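Local coordinates for protein DNA ligase (Aquifex aeolicus, PDB 3QWU) that probably joins nucleic acid strands as an ATP-dependent ligase, and binds adenosine in its adenylation domain together with calcium, at residues A[300-313]-A[342-356]. Residues are numbered along the deposited sequence; the frame is centred on the assembly and turned at random.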
ATOM      1  N   HIS A 300     -24.401   3.110  -8.458  1.00 47.27           N
ATOM      2  CA  HIS A 300     -23.602   3.340  -9.683  1.00 48.08           C
ATOM      3  C   HIS A 300     -22.480   4.388  -9.494  1.00 47.69           C
ATOM      4  O   HIS A 300     -21.869   4.864 -10.457  1.00 47.65           O
ATOM      5  CB  HIS A 300     -24.552   3.715 -10.823  1.00 49.67           C
ATOM      6  CG  HIS A 300     -25.832   2.925 -10.822  1.00 51.15           C
ATOM      7  ND1 HIS A 300     -25.861   1.547 -10.929  1.00 51.52           N
ATOM      8  CD2 HIS A 300     -27.129   3.319 -10.725  1.00 52.32           C
ATOM      9  CE1 HIS A 300     -27.116   1.129 -10.912  1.00 51.40           C
ATOM     10  NE2 HIS A 300     -27.905   2.182 -10.805  1.00 53.40           N
ATOM     11  N   LYS A 301     -22.209   4.699  -8.224  1.00 46.81           N
ATOM     12  CA  LYS A 301     -21.179   5.631  -7.788  1.00 46.96           C
ATOM     13  C   LYS A 301     -20.634   5.147  -6.439  1.00 44.74           C
ATOM     14  O   LYS A 301     -21.385   4.598  -5.589  1.00 44.47           O
ATOM     15  CB  LYS A 301     -21.758   7.037  -7.499  1.00 48.16           C
ATOM     16  CG  LYS A 301     -22.348   7.791  -8.637  1.00 53.96           C
ATOM     17  CD  LYS A 301     -21.291   8.504  -9.519  1.00 60.76           C
ATOM     18  CE  LYS A 301     -21.929   9.476 -10.531  1.00 63.90           C
ATOM     19  NZ  LYS A 301     -20.953  10.577 -10.862  1.00 67.48           N
ATOM     20  N   VAL A 302     -19.354   5.400  -6.197  1.00 43.00           N
ATOM     21  CA  VAL A 302     -18.792   5.148  -4.872  1.00 40.01           C
ATOM     22  C   VAL A 302     -18.520   6.498  -4.188  1.00 40.02           C
ATOM     23  O   VAL A 302     -17.741   7.315  -4.673  1.00 40.39           O
ATOM     24  CB  VAL A 302     -17.516   4.319  -4.940  1.00 39.02           C
ATOM     25  CG1 VAL A 302     -16.864   4.238  -3.525  1.00 33.98           C
ATOM     26  CG2 VAL A 302     -17.813   2.976  -5.501  1.00 35.33           C
ATOM     27  N   TYR A 303     -19.176   6.720  -3.062  1.00 39.60           N
ATOM     28  CA  TYR A 303     -19.136   8.016  -2.422  1.00 39.91           C
ATOM     29  C   TYR A 303     -19.406   7.912  -0.903  1.00 39.21           C
ATOM     30  O   TYR A 303     -20.014   6.926  -0.446  1.00 40.09           O
ATOM     31  CB  TYR A 303     -20.177   8.939  -3.105  1.00 40.54           C
ATOM     32  CG  TYR A 303     -21.623   8.524  -2.915  1.00 40.30           C
ATOM     33  CD1 TYR A 303     -22.277   7.760  -3.861  1.00 44.16           C
ATOM     34  CD2 TYR A 303     -22.353   8.932  -1.793  1.00 41.58           C
ATOM     35  CE1 TYR A 303     -23.609   7.372  -3.695  1.00 44.23           C
ATOM     36  CE2 TYR A 303     -23.694   8.546  -1.629  1.00 40.61           C
ATOM     37  CZ  TYR A 303     -24.292   7.770  -2.587  1.00 43.18           C
ATOM     38  OH  TYR A 303     -25.600   7.399  -2.461  1.00 50.75           O
ATOM     39  N   LYS A 304     -18.952   8.915  -0.150  1.00 38.88           N
ATOM     40  CA  LYS A 304     -19.296   9.078   1.282  1.00 38.95           C
ATOM     41  C   LYS A 304     -20.200  10.280   1.444  1.00 38.99           C
ATOM     42  O   LYS A 304     -19.942  11.291   0.843  1.00 40.21           O
ATOM     43  CB  LYS A 304     -18.053   9.320   2.137  1.00 38.18           C
ATOM     44  CG  LYS A 304     -17.068   8.175   2.200  1.00 40.03           C
ATOM     45  CD  LYS A 304     -16.221   8.237   3.494  1.00 40.88           C
ATOM     46  CE  LYS A 304     -14.820   7.681   3.339  1.00 40.03           C
ATOM     47  NZ  LYS A 304     -14.223   7.587   4.639  1.00 32.56           N
ATOM     48  N   THR A 305     -21.246  10.186   2.247  1.00 39.22           N
ATOM     49  CA  THR A 305     -22.126  11.338   2.463  1.00 41.06           C
ATOM     50  C   THR A 305     -21.738  11.995   3.777  1.00 40.00           C
ATOM     51  O   THR A 305     -21.474  11.313   4.736  1.00 40.26           O
ATOM     52  CB  THR A 305     -23.669  10.944   2.436  1.00 42.35           C
ATOM     53  OG1 THR A 305     -24.060  10.561   1.095  1.00 46.51           O
ATOM     54  CG2 THR A 305     -24.576  12.115   2.883  1.00 41.83           C
ATOM     55  N   PHE A 306     -21.700  13.321   3.795  1.00 40.46           N
ATOM     56  CA  PHE A 306     -21.407  14.130   4.998  1.00 39.76           C
ATOM     57  C   PHE A 306     -22.552  15.039   5.306  1.00 40.35           C
ATOM     58  O   PHE A 306     -23.210  15.490   4.365  1.00 41.36           O
ATOM     59  CB  PHE A 306     -20.175  14.982   4.757  1.00 39.23           C
ATOM     60  CG  PHE A 306     -18.952  14.176   4.647  1.00 38.54           C
ATOM     61  CD1 PHE A 306     -18.660  13.506   3.485  1.00 41.16           C
ATOM     62  CD2 PHE A 306     -18.115  14.031   5.710  1.00 38.49           C
ATOM     63  CE1 PHE A 306     -17.534  12.722   3.395  1.00 41.05           C
ATOM     64  CE2 PHE A 306     -16.978  13.274   5.605  1.00 38.73           C
ATOM     65  CZ  PHE A 306     -16.698  12.607   4.468  1.00 38.86           C
ATOM     66  N   THR A 307     -22.817  15.300   6.588  1.00 39.61           N
ATOM     67  CA  THR A 307     -23.897  16.220   6.950  1.00 41.44           C
ATOM     68  C   THR A 307     -23.488  17.167   8.064  1.00 40.91           C
ATOM     69  O   THR A 307     -22.889  16.766   9.027  1.00 41.96           O
ATOM     70  CB  THR A 307     -25.221  15.479   7.325  1.00 42.22           C
ATOM     71  OG1 THR A 307     -26.257  16.445   7.625  1.00 45.77           O
ATOM     72  CG2 THR A 307     -25.047  14.575   8.535  1.00 41.88           C
ATOM     73  N   CYS A 308     -23.778  18.443   7.933  1.00 41.65           N
ATOM     74  CA  CYS A 308     -23.352  19.409   8.957  1.00 41.03           C
ATOM     75  C   CYS A 308     -24.207  20.669   8.902  1.00 41.00           C
ATOM     76  O   CYS A 308     -24.963  20.864   7.956  1.00 40.99           O
ATOM     77  CB  CYS A 308     -21.866  19.703   8.811  1.00 40.75           C
ATOM     78  SG  CYS A 308     -21.416  20.354   7.174  1.00 43.86           S
ATOM     79  N   LYS A 309     -24.121  21.482   9.955  1.00 41.25           N
ATOM     80  CA  LYS A 309     -25.038  22.637  10.228  1.00 41.78           C
ATOM     81  C   LYS A 309     -24.322  23.982  10.261  1.00 40.70           C
ATOM     82  O   LYS A 309     -23.269  24.084  10.874  1.00 40.08           O
ATOM     83  CB  LYS A 309     -25.574  22.487  11.633  1.00 42.31           C
ATOM     84  CG  LYS A 309     -26.953  22.104  11.772  1.00 45.45           C
ATOM     85  CD  LYS A 309     -27.175  21.647  13.233  1.00 47.76           C
ATOM     86  CE  LYS A 309     -27.584  22.798  14.144  1.00 50.09           C
ATOM     87  NZ  LYS A 309     -27.821  22.412  15.568  1.00 45.30           N
ATOM     88  N   PHE A 310     -24.909  25.020   9.700  1.00 40.18           N
ATOM     89  CA  PHE A 310     -24.301  26.338   9.783  1.00 41.33           C
ATOM     90  C   PHE A 310     -25.275  27.374  10.279  1.00 43.45           C
ATOM     91  O   PHE A 310     -26.457  27.262  10.033  1.00 44.77           O
ATOM     92  CB  PHE A 310     -23.800  26.850   8.443  1.00 41.02           C
ATOM     93  CG  PHE A 310     -22.823  25.980   7.786  1.00 37.88           C
ATOM     94  CD1 PHE A 310     -23.208  24.755   7.273  1.00 37.63           C
ATOM     95  CD2 PHE A 310     -21.520  26.412   7.598  1.00 36.81           C
ATOM     96  CE1 PHE A 310     -22.292  23.935   6.622  1.00 37.72           C
ATOM     97  CE2 PHE A 310     -20.594  25.622   6.920  1.00 36.87           C
ATOM     98  CZ  PHE A 310     -20.966  24.371   6.445  1.00 37.12           C
ATOM     99  N   ARG A 311     -24.744  28.394  10.946  1.00 45.12           N
ATOM    100  CA  ARG A 311     -25.481  29.614  11.284  1.00 47.36           C
ATOM    101  C   ARG A 311     -25.670  30.493  10.040  1.00 49.53           C
ATOM    102  O   ARG A 311     -26.725  31.121   9.881  1.00 50.11           O
ATOM    103  CB  ARG A 311     -24.753  30.378  12.385  1.00 47.55           C
ATOM    104  CG  ARG A 311     -24.453  29.474  13.592  1.00 49.23           C
ATOM    105  CD  ARG A 311     -24.028  30.226  14.803  1.00 55.29           C
ATOM    106  NE  ARG A 311     -25.181  30.762  15.516  1.00 62.09           N
ATOM    107  CZ  ARG A 311     -25.110  31.519  16.613  1.00 64.82           C
ATOM    108  NH1 ARG A 311     -26.239  31.956  17.167  1.00 66.28           N
ATOM    109  NH2 ARG A 311     -23.932  31.840  17.149  1.00 64.22           N
ATOM    110  N   LYS A 312     -24.686  30.477   9.135  1.00 49.76           N
ATOM    111  CA  LYS A 312     -24.763  31.267   7.928  1.00 51.42           C
ATOM    112  C   LYS A 312     -24.705  30.402   6.678  1.00 51.20           C
ATOM    113  O   LYS A 312     -23.799  29.571   6.534  1.00 51.08           O
ATOM    114  CB  LYS A 312     -23.576  32.212   7.860  1.00 52.45           C
ATOM    115  CG  LYS A 312     -23.529  33.283   8.907  1.00 54.90           C
ATOM    116  CD  LYS A 312     -22.765  34.513   8.352  1.00 59.08           C
ATOM    117  CE  LYS A 312     -22.570  35.634   9.405  1.00 61.28           C
ATOM    118  NZ  LYS A 312     -21.801  36.778   8.804  1.00 62.68           N
ATOM    119  N   LYS A 313     -25.620  30.647   5.753  1.00 51.12           N
ATOM    120  CA  LYS A 313     -25.568  30.067   4.397  1.00 51.09           C
ATOM    121  C   LYS A 313     -24.293  30.360   3.616  1.00 50.13           C
ATOM    122  O   LYS A 313     -23.713  29.471   3.043  1.00 50.11           O
ATOM    123  CB  LYS A 313     -26.753  30.542   3.547  1.00 52.22           C
ATOM    124  CG  LYS A 313     -27.114  29.584   2.437  1.00 53.40           C
ATOM    125  CD  LYS A 313     -27.919  30.280   1.342  1.00 55.92           C
ATOM    126  CE  LYS A 313     -28.195  29.340   0.176  1.00 56.10           C
ATOM    127  NZ  LYS A 313     -28.749  30.085  -1.012  1.00 56.60           N
ATOM    128  N   ASP A 342     -32.854  27.325  13.317  1.00 61.95           N
ATOM    129  CA  ASP A 342     -32.025  28.540  13.076  1.00 62.27           C
ATOM    130  C   ASP A 342     -30.710  28.290  12.296  1.00 60.94           C
ATOM    131  O   ASP A 342     -29.872  29.206  12.176  1.00 61.11           O
ATOM    132  CB  ASP A 342     -31.632  29.203  14.402  1.00 62.38           C
ATOM    133  CG  ASP A 342     -32.736  30.042  14.989  1.00 65.32           C
ATOM    134  OD1 ASP A 342     -33.546  30.589  14.196  1.00 68.18           O
ATOM    135  OD2 ASP A 342     -32.773  30.170  16.241  1.00 65.67           O
ATOM    136  N   TYR A 343     -30.536  27.081  11.762  1.00 59.13           N
ATOM    137  CA  TYR A 343     -29.316  26.722  11.036  1.00 57.45           C
ATOM    138  C   TYR A 343     -29.641  26.308   9.622  1.00 56.66           C
ATOM    139  O   TYR A 343     -30.726  25.813   9.337  1.00 57.34           O
ATOM    140  CB  TYR A 343     -28.594  25.574  11.731  1.00 56.43           C
ATOM    141  CG  TYR A 343     -28.163  25.915  13.129  1.00 57.20           C
ATOM    142  CD1 TYR A 343     -26.902  26.438  13.387  1.00 56.40           C
ATOM    143  CD2 TYR A 343     -29.026  25.730  14.202  1.00 60.44           C
ATOM    144  CE1 TYR A 343     -26.504  26.774  14.693  1.00 57.76           C
ATOM    145  CE2 TYR A 343     -28.627  26.054  15.533  1.00 60.79           C
ATOM    146  CZ  TYR A 343     -27.362  26.578  15.768  1.00 57.98           C
ATOM    147  OH  TYR A 343     -26.977  26.918  17.058  1.00 52.54           O
ATOM    148  N   TRP A 344     -28.689  26.545   8.733  1.00 54.77           N
ATOM    149  CA  TRP A 344     -28.692  25.950   7.406  1.00 53.37           C
ATOM    150  C   TRP A 344     -28.102  24.529   7.479  1.00 50.69           C
ATOM    151  O   TRP A 344     -26.952  24.366   7.880  1.00 49.21           O
ATOM    152  CB  TRP A 344     -27.894  26.840   6.477  1.00 53.59           C
ATOM    153  CG  TRP A 344     -28.620  28.089   6.235  1.00 56.88           C
ATOM    154  CD1 TRP A 344     -28.579  29.240   6.986  1.00 58.56           C
ATOM    155  CD2 TRP A 344     -29.567  28.323   5.195  1.00 59.46           C
ATOM    156  NE1 TRP A 344     -29.423  30.182   6.448  1.00 60.30           N
ATOM    157  CE2 TRP A 344     -30.046  29.647   5.354  1.00 59.86           C
ATOM    158  CE3 TRP A 344     -30.055  27.543   4.133  1.00 60.44           C
ATOM    159  CZ2 TRP A 344     -30.980  30.211   4.492  1.00 63.03           C
ATOM    160  CZ3 TRP A 344     -30.991  28.112   3.265  1.00 62.74           C
ATOM    161  CH2 TRP A 344     -31.445  29.433   3.453  1.00 63.27           C
ATOM    162  N   ARG A 345     -28.884  23.510   7.134  1.00 48.97           N
ATOM    163  CA  ARG A 345     -28.367  22.137   7.085  1.00 47.94           C
ATOM    164  C   ARG A 345     -27.679  21.836   5.742  1.00 47.29           C
ATOM    165  O   ARG A 345     -28.255  22.090   4.676  1.00 48.37           O
ATOM    166  CB  ARG A 345     -29.486  21.132   7.329  1.00 48.43           C
ATOM    167  CG  ARG A 345     -29.151  19.730   6.949  1.00 48.11           C
ATOM    168  CD  ARG A 345     -28.084  19.178   7.814  1.00 50.86           C
ATOM    169  NE  ARG A 345     -28.550  19.038   9.177  1.00 52.36           N
ATOM    170  CZ  ARG A 345     -27.839  18.538  10.170  1.00 54.44           C
ATOM    171  NH1 ARG A 345     -26.584  18.147   9.982  1.00 57.55           N
ATOM    172  NH2 ARG A 345     -28.382  18.452  11.371  1.00 55.12           N
ATOM    173  N   LEU A 346     -26.441  21.349   5.789  1.00 45.16           N
ATOM    174  CA  LEU A 346     -25.740  20.934   4.567  1.00 44.50           C
ATOM    175  C   LEU A 346     -25.519  19.428   4.547  1.00 44.24           C
ATOM    176  O   LEU A 346     -25.080  18.835   5.542  1.00 43.32           O
ATOM    177  CB  LEU A 346     -24.399  21.617   4.422  1.00 43.40           C
ATOM    178  CG  LEU A 346     -23.595  21.250   3.171  1.00 42.24           C
ATOM    179  CD1 LEU A 346     -24.281  21.732   1.883  1.00 39.98           C
ATOM    180  CD2 LEU A 346     -22.229  21.857   3.316  1.00 40.70           C
ATOM    181  N   GLU A 347     -25.831  18.818   3.410  1.00 44.82           N
ATOM    182  CA  GLU A 347     -25.496  17.417   3.168  1.00 44.97           C
ATOM    183  C   GLU A 347     -24.761  17.372   1.867  1.00 44.29           C
ATOM    184  O   GLU A 347     -25.196  17.984   0.911  1.00 43.83           O
ATOM    185  CB  GLU A 347     -26.749  16.533   3.020  1.00 46.23           C
ATOM    186  CG  GLU A 347     -27.613  16.368   4.254  1.00 49.09           C
ATOM    187  CD  GLU A 347     -28.682  15.292   4.075  1.00 55.45           C
ATOM    188  OE1 GLU A 347     -28.558  14.424   3.181  1.00 56.32           O
ATOM    189  OE2 GLU A 347     -29.657  15.314   4.858  1.00 61.88           O
ATOM    190  N   PHE A 348     -23.669  16.626   1.798  1.00 43.34           N
ATOM    191  CA  PHE A 348     -22.946  16.546   0.539  1.00 43.26           C
ATOM    192  C   PHE A 348     -22.188  15.242   0.391  1.00 42.49           C
ATOM    193  O   PHE A 348     -21.913  14.544   1.372  1.00 40.79           O
ATOM    194  CB  PHE A 348     -22.018  17.766   0.355  1.00 43.15           C
ATOM    195  CG  PHE A 348     -20.830  17.774   1.264  1.00 43.01           C
ATOM    196  CD1 PHE A 348     -20.894  18.379   2.511  1.00 43.99           C
ATOM    197  CD2 PHE A 348     -19.612  17.205   0.857  1.00 43.68           C
ATOM    198  CE1 PHE A 348     -19.769  18.390   3.366  1.00 42.76           C
ATOM    199  CE2 PHE A 348     -18.493  17.219   1.700  1.00 42.45           C
ATOM    200  CZ  PHE A 348     -18.570  17.786   2.954  1.00 40.80           C
ATOM    201  N   ASP A 349     -21.857  14.943  -0.864  1.00 42.34           N
ATOM    202  CA  ASP A 349     -21.172  13.740  -1.212  1.00 42.18           C
ATOM    203  C   ASP A 349     -19.711  14.003  -1.613  1.00 42.10           C
ATOM    204  O   ASP A 349     -19.426  14.972  -2.328  1.00 42.18           O
ATOM    205  CB  ASP A 349     -21.938  13.072  -2.352  1.00 43.52           C
ATOM    206  CG  ASP A 349     -23.303  12.501  -1.901  1.00 45.80           C
ATOM    207  OD1 ASP A 349     -23.551  12.333  -0.666  1.00 46.80           O
ATOM    208  OD2 ASP A 349     -24.123  12.168  -2.799  1.00 51.47           O
ATOM    209  N   LYS A 350     -18.788  13.180  -1.108  1.00 40.53           N
ATOM    210  CA  LYS A 350     -17.473  13.037  -1.726  1.00 41.90           C
ATOM    211  C   LYS A 350     -17.576  11.755  -2.584  1.00 41.68           C
ATOM    212  O   LYS A 350     -17.766  10.654  -2.054  1.00 41.35           O
ATOM    213  CB  LYS A 350     -16.322  12.946  -0.686  1.00 41.55           C
ATOM    214  CG  LYS A 350     -16.043  14.256   0.110  1.00 44.65           C
ATOM    215  CD  LYS A 350     -15.083  14.089   1.343  1.00 48.22           C
ATOM    216  CE  LYS A 350     -15.427  15.161   2.448  1.00 49.63           C
ATOM    217  NZ  LYS A 350     -14.346  15.479   3.423  1.00 48.94           N
ATOM    218  N   VAL A 351     -17.543  11.930  -3.901  1.00 42.27           N
ATOM    219  CA  VAL A 351     -17.599  10.849  -4.881  1.00 42.91           C
ATOM    220  C   VAL A 351     -16.163  10.517  -5.258  1.00 43.37           C
ATOM    221  O   VAL A 351     -15.461  11.395  -5.767  1.00 44.72           O
ATOM    222  CB  VAL A 351     -18.358  11.296  -6.204  1.00 44.93           C
ATOM    223  CG1 VAL A 351     -18.322  10.201  -7.283  1.00 42.67           C
ATOM    224  CG2 VAL A 351     -19.832  11.750  -5.908  1.00 43.12           C
ATOM    225  N   PHE A 352     -15.738   9.276  -5.018  1.00 42.20           N
ATOM    226  CA  PHE A 352     -14.404   8.789  -5.396  1.00 42.09           C
ATOM    227  C   PHE A 352     -14.405   8.258  -6.836  1.00 43.37           C
ATOM    228  O   PHE A 352     -14.776   7.099  -7.085  1.00 43.60           O
ATOM    229  CB  PHE A 352     -13.985   7.673  -4.420  1.00 41.89           C
ATOM    230  CG  PHE A 352     -13.887   8.145  -2.988  1.00 41.81           C
ATOM    231  CD1 PHE A 352     -12.692   8.638  -2.484  1.00 42.58           C
ATOM    232  CD2 PHE A 352     -15.019   8.180  -2.177  1.00 42.65           C
ATOM    233  CE1 PHE A 352     -12.623   9.117  -1.178  1.00 44.50           C
ATOM    234  CE2 PHE A 352     -14.958   8.662  -0.878  1.00 42.33           C
ATOM    235  CZ  PHE A 352     -13.770   9.104  -0.368  1.00 42.46           C
ATOM    236  N   LEU A 353     -13.967   9.100  -7.773  1.00 43.87           N
ATOM    237  CA  LEU A 353     -14.112   8.842  -9.205  1.00 44.98           C
ATOM    238  C   LEU A 353     -13.248   7.700  -9.678  1.00 44.23           C
ATOM    239  O   LEU A 353     -13.630   6.967 -10.596  1.00 43.34           O
ATOM    240  CB  LEU A 353     -13.716  10.080 -10.047  1.00 46.57           C
ATOM    241  CG  LEU A 353     -14.645  11.258 -10.375  1.00 48.22           C
ATOM    242  CD1 LEU A 353     -15.947  11.354  -9.560  1.00 48.75           C
ATOM    243  CD2 LEU A 353     -13.814  12.531 -10.212  1.00 48.91           C
ATOM    244  N   ASN A 354     -12.065   7.585  -9.087  1.00 43.06           N
ATOM    245  CA  ASN A 354     -11.138   6.540  -9.486  1.00 43.33           C
ATOM    246  C   ASN A 354     -11.553   5.186  -8.956  1.00 41.49           C
ATOM    247  O   ASN A 354     -11.538   4.221  -9.682  1.00 43.24           O
ATOM    248  CB  ASN A 354      -9.685   6.917  -9.162  1.00 43.48           C
ATOM    249  CG  ASN A 354      -9.160   8.070 -10.100  1.00 47.57           C
ATOM    250  OD1 ASN A 354      -8.253   8.842  -9.744  1.00 47.76           O
ATOM    251  ND2 ASN A 354      -9.785   8.200 -11.270  1.00 49.51           N
ATOM    252  N   MET A 355     -12.010   5.120  -7.728  1.00 39.59           N
ATOM    253  CA  MET A 355     -12.558   3.883  -7.221  1.00 38.17           C
ATOM    254  C   MET A 355     -13.787   3.531  -8.008  1.00 38.46           C
ATOM    255  O   MET A 355     -13.973   2.351  -8.359  1.00 39.38           O
ATOM    256  CB  MET A 355     -12.937   3.990  -5.742  1.00 36.73           C
ATOM    257  CG  MET A 355     -13.338   2.684  -5.130  1.00 37.29           C
ATOM    258  SD  MET A 355     -12.018   1.432  -5.301  1.00 42.70           S
ATOM    259  CE  MET A 355     -11.185   1.700  -3.729  1.00 38.03           C
ATOM    260  N   THR A 356     -14.613   4.549  -8.274  1.00 37.49           N
ATOM    261  CA  THR A 356     -15.837   4.400  -9.046  1.00 37.25           C
ATOM    262  C   THR A 356     -15.542   3.794 -10.408  1.00 38.13           C
ATOM    263  O   THR A 356     -16.119   2.738 -10.747  1.00 38.38           O
ATOM    264  CB  THR A 356     -16.634   5.740  -9.147  1.00 37.45           C
ATOM    265  OG1 THR A 356     -17.166   6.063  -7.848  1.00 38.00           O
ATOM    266  CG2 THR A 356     -17.825   5.619 -10.186  1.00 35.45           C
TER
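W344, Y343 and F306 lose the most surface where strands 303-310 and 343-352 run antiparallel. The indole of W344 has one face under K313, whose CB stands 3.8 Å from the centroid of the five-membered ring, only 7° off its normal, a CH-pi contact. Y343 is met over one face by K309: CE comes to 3.5 Å from the phenol centroid and NZ to 4.0 Å in a cation-pi interaction, a bend at chi3 (90°) laying the lysine end over the ring. The Y343 hydroxyl has its polar partner in D114 of helix 106-115. Replacing Y343 with an alanine would probably leave the K309 ammonium without its aromatic face and D114 without the hydroxyl.

On the face shared with C308 and L346, F306 rests its CB over the F348 ring, while K350 crosses the F306 ring, NZ 4.2 Å from the centroid and bonded onward to P139 O. On the opposite face, T305 OG1 donates to D349 OD1 on its syn side, from out of the carboxylate plane, and R335 pairs with the other oxygen. T356 OG1 accepts V302 N (2.8 Å), tying in the following helix. Within this C-terminal-region sheet, reciprocal backbone bonds at K304-K350, F306-F348, C308-L346 and F310-W344 (F306 N to F348 O, 2.7 Å) set the register; K309 and K350 put their ammonium groups over aromatic faces, while K313 offers only its aliphatic chain to the indole.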